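Local coordinates for ThiJ/pfpI family protein (Bacillus anthracis, PDB 3EFE), which is of unconfirmed function but belongs to the DJ-1/PfpI family, whose relatives include chaperones, proteases and glyoxalases, at residues A114-A119 with H129-L134. Residues are numbered along the deposited sequence; the frame is centred on the assembly and turned at random.
Sequences ATDALA and HTSNNL
Thr115 on helix 113-119 and Ser131 in the loop that leads to helix 134-140 face each other with their CA atoms 5.8 Å apart, a small example of how a loop can lie against a helix without one direct hydrogen bond between them. The first shell is van der Waals: Thr115 CG2 and OG1 both lie 3.6 Å from Thr130 O. The methyl also faces Ser131, but that fit is doubtful, being modelled too close and with a strained torsion (chi1 -96°). Thr115 OG1, buried here, has no polar partner in the model. Asp116 reaches the loop mainly through water. One water lies 2.9 Å from Asp116 OD2 and 3.2 Å from Asn133 O and can donate to either, though it has more acceptors in reach than protons. A second water accepts from Asn132 N at 3.2 Å and may give a weak bond to the same OD2. The other carboxylate oxygen, Asp116 OD1, comes 4.1 Å from Ser131 CB and is hydrogen-bonded to Thr137 OG1 of helix 134-140. Ser131 OG, placed by its torsion (chi1 71°) between its own backbone N and carbonyl carbon, shares that threonine hydroxyl and also bonds Tyr150 OH. Farther out, Asn133 caps helix 134-140 through its OD1 on Tyr136 N, while Thr115 and His129 pack on Thr163 of strand 161-164. Asn132 touches Cys112, its OD1 held by Ser165 OG and Gly166 N. The loop thus packs beside the turn from strand 107-111 through Cys112 into helix 113-119, which matches in position the nucleophile elbow of DJ-1/PfpI proteins.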
ATOM      1  N   ALA D 114      -4.684  13.324  -6.902  1.00 38.02           N
ATOM      2  CA  ALA D 114      -4.042  14.553  -6.353  1.00 37.46           C
ATOM      3  C   ALA D 114      -3.352  15.408  -7.462  1.00 37.41           C
ATOM      4  O   ALA D 114      -3.291  16.608  -7.407  1.00 36.86           O
ATOM      5  CB  ALA D 114      -3.110  14.213  -5.214  1.00 36.97           C
ATOM      6  N   THR D 115      -2.824  14.734  -8.448  1.00 37.58           N
ATOM      7  CA  THR D 115      -2.255  15.295  -9.683  1.00 40.16           C
ATOM      8  C   THR D 115      -3.210  16.227 -10.470  1.00 41.60           C
ATOM      9  O   THR D 115      -2.827  17.344 -10.870  1.00 42.42           O
ATOM     10  CB  THR D 115      -1.889  14.062 -10.500  1.00 40.00           C
ATOM     11  OG1 THR D 115      -0.508  13.751 -10.309  1.00 41.19           O
ATOM     12  CG2 THR D 115      -2.228  14.162 -11.785  1.00 38.53           C
ATOM     13  N   ASP D 116      -4.450  15.775 -10.629  1.00 41.91           N
ATOM     14  CA  ASP D 116      -5.544  16.606 -11.098  1.00 43.48           C
ATOM     15  C   ASP D 116      -5.931  17.760 -10.148  1.00 43.91           C
ATOM     16  O   ASP D 116      -6.216  18.858 -10.634  1.00 44.07           O
ATOM     17  CB  ASP D 116      -6.744  15.726 -11.457  1.00 43.79           C
ATOM     18  CG  ASP D 116      -6.490  14.908 -12.725  1.00 47.90           C
ATOM     19  OD1 ASP D 116      -5.495  15.248 -13.418  1.00 53.71           O
ATOM     20  OD2 ASP D 116      -7.262  13.978 -13.068  1.00 51.11           O
ATOM     21  N   ALA D 117      -5.876  17.583  -8.824  1.00 44.90           N
ATOM     22  CA  ALA D 117      -6.087  18.765  -7.922  1.00 45.46           C
ATOM     23  C   ALA D 117      -5.112  19.914  -8.247  1.00 46.56           C
ATOM     24  O   ALA D 117      -5.507  21.098  -8.358  1.00 47.60           O
ATOM     25  CB  ALA D 117      -5.954  18.389  -6.505  1.00 46.20           C
ATOM     26  N   LEU D 118      -3.855  19.539  -8.432  1.00 45.92           N
ATOM     27  CA  LEU D 118      -2.783  20.443  -8.713  1.00 46.30           C
ATOM     28  C   LEU D 118      -2.879  21.026 -10.105  1.00 46.51           C
ATOM     29  O   LEU D 118      -2.634  22.208 -10.308  1.00 46.73           O
ATOM     30  CB  LEU D 118      -1.426  19.710  -8.596  1.00 46.48           C
ATOM     31  CG  LEU D 118      -0.631  19.706  -7.286  1.00 46.10           C
ATOM     32  CD1 LEU D 118      -1.475  19.564  -6.072  1.00 47.02           C
ATOM     33  CD2 LEU D 118       0.378  18.605  -7.322  1.00 45.40           C
ATOM     34  N   ALA D 119      -3.117  20.170 -11.086  1.00 47.15           N
ATOM     35  CA  ALA D 119      -3.362  20.622 -12.462  1.00 46.59           C
ATOM     36  C   ALA D 119      -4.443  21.713 -12.513  1.00 46.64           C
ATOM     37  O   ALA D 119      -4.276  22.752 -13.153  1.00 46.86           O
ATOM     38  CB  ALA D 119      -3.746  19.444 -13.337  1.00 46.89           C
ATOM     39  N   HIS D 129       5.316  16.890 -15.669  1.00 49.54           N
ATOM     40  CA  HIS D 129       4.395  16.148 -14.835  1.00 47.95           C
ATOM     41  C   HIS D 129       3.749  15.051 -15.641  1.00 46.34           C
ATOM     42  O   HIS D 129       3.769  15.050 -16.881  1.00 46.41           O
ATOM     43  CB  HIS D 129       3.338  17.061 -14.291  1.00 47.77           C
ATOM     44  CG  HIS D 129       2.538  17.740 -15.358  1.00 49.37           C
ATOM     45  ND1 HIS D 129       1.361  17.215 -15.857  1.00 48.24           N
ATOM     46  CD2 HIS D 129       2.767  18.881 -16.046  1.00 46.69           C
ATOM     47  CE1 HIS D 129       0.896  18.026 -16.787  1.00 48.25           C
ATOM     48  NE2 HIS D 129       1.729  19.041 -16.922  1.00 46.96           N
ATOM     49  N   THR D 130       3.192  14.102 -14.914  1.00 44.43           N
ATOM     50  CA  THR D 130       2.287  13.132 -15.479  1.00 43.48           C
ATOM     51  C   THR D 130       0.961  13.084 -14.665  1.00 43.11           C
ATOM     52  O   THR D 130       0.734  13.855 -13.737  1.00 43.28           O
ATOM     53  CB  THR D 130       3.008  11.805 -15.630  1.00 43.57           C
ATOM     54  OG1 THR D 130       2.314  11.008 -16.572  1.00 41.82           O
ATOM     55  CG2 THR D 130       3.183  11.057 -14.291  1.00 42.77           C
ATOM     56  N   SER D 131       0.055  12.233 -15.082  1.00 42.97           N
ATOM     57  CA  SER D 131      -1.240  12.025 -14.409  1.00 41.72           C
ATOM     58  C   SER D 131      -1.722  10.689 -14.882  1.00 41.07           C
ATOM     59  O   SER D 131      -1.049  10.037 -15.632  1.00 41.57           O
ATOM     60  CB  SER D 131      -2.262  13.128 -14.693  1.00 41.11           C
ATOM     61  OG  SER D 131      -2.772  13.117 -16.018  1.00 41.55           O
ATOM     62  N   ASN D 132      -2.875  10.258 -14.426  1.00 40.91           N
ATOM     63  CA  ASN D 132      -3.446   9.031 -14.932  1.00 40.81           C
ATOM     64  C   ASN D 132      -3.651   9.044 -16.423  1.00 39.66           C
ATOM     65  O   ASN D 132      -3.368   8.080 -17.080  1.00 38.76           O
ATOM     66  CB  ASN D 132      -4.745   8.699 -14.171  1.00 41.29           C
ATOM     67  CG  ASN D 132      -4.459   8.260 -12.737  1.00 46.01           C
ATOM     68  OD1 ASN D 132      -3.459   7.566 -12.482  1.00 48.54           O
ATOM     69  ND2 ASN D 132      -5.360   8.628 -11.785  1.00 51.73           N
ATOM     70  N   ASN D 133      -4.167  10.142 -16.947  1.00 39.53           N
ATOM     71  CA  ASN D 133      -4.511  10.242 -18.367  1.00 39.07           C
ATOM     72  C   ASN D 133      -4.634  11.729 -18.735  1.00 37.77           C
ATOM     73  O   ASN D 133      -5.404  12.476 -18.092  1.00 35.91           O
ATOM     74  CB  ASN D 133      -5.875   9.547 -18.605  1.00 39.43           C
ATOM     75  CG  ASN D 133      -6.331   9.648 -20.054  1.00 40.58           C
ATOM     76  OD1 ASN D 133      -7.208  10.461 -20.384  1.00 35.49           O
ATOM     77  ND2 ASN D 133      -5.704   8.836 -20.941  1.00 38.25           N
ATOM     78  N   LEU D 134      -3.883  12.141 -19.743  1.00 36.90           N
ATOM     79  CA  LEU D 134      -3.945  13.502 -20.242  1.00 37.82           C
ATOM     80  C   LEU D 134      -5.365  13.985 -20.624  1.00 37.79           C
ATOM     81  O   LEU D 134      -5.820  15.048 -20.133  1.00 36.93           O
ATOM     82  CB  LEU D 134      -3.100  13.572 -21.486  1.00 38.23           C
ATOM     83  CG  LEU D 134      -2.960  14.942 -22.159  1.00 37.56           C
ATOM     84  CD1 LEU D 134      -2.529  16.031 -21.131  1.00 35.56           C
ATOM     85  CD2 LEU D 134      -1.954  14.703 -23.218  1.00 38.43           C
TER
HETATM   86  O   HOH W   1      -6.363  12.065 -15.067  1.00 30.07           O
HETATM   87  O   HOH W   2      -5.031  11.609 -12.482  1.00 41.58           O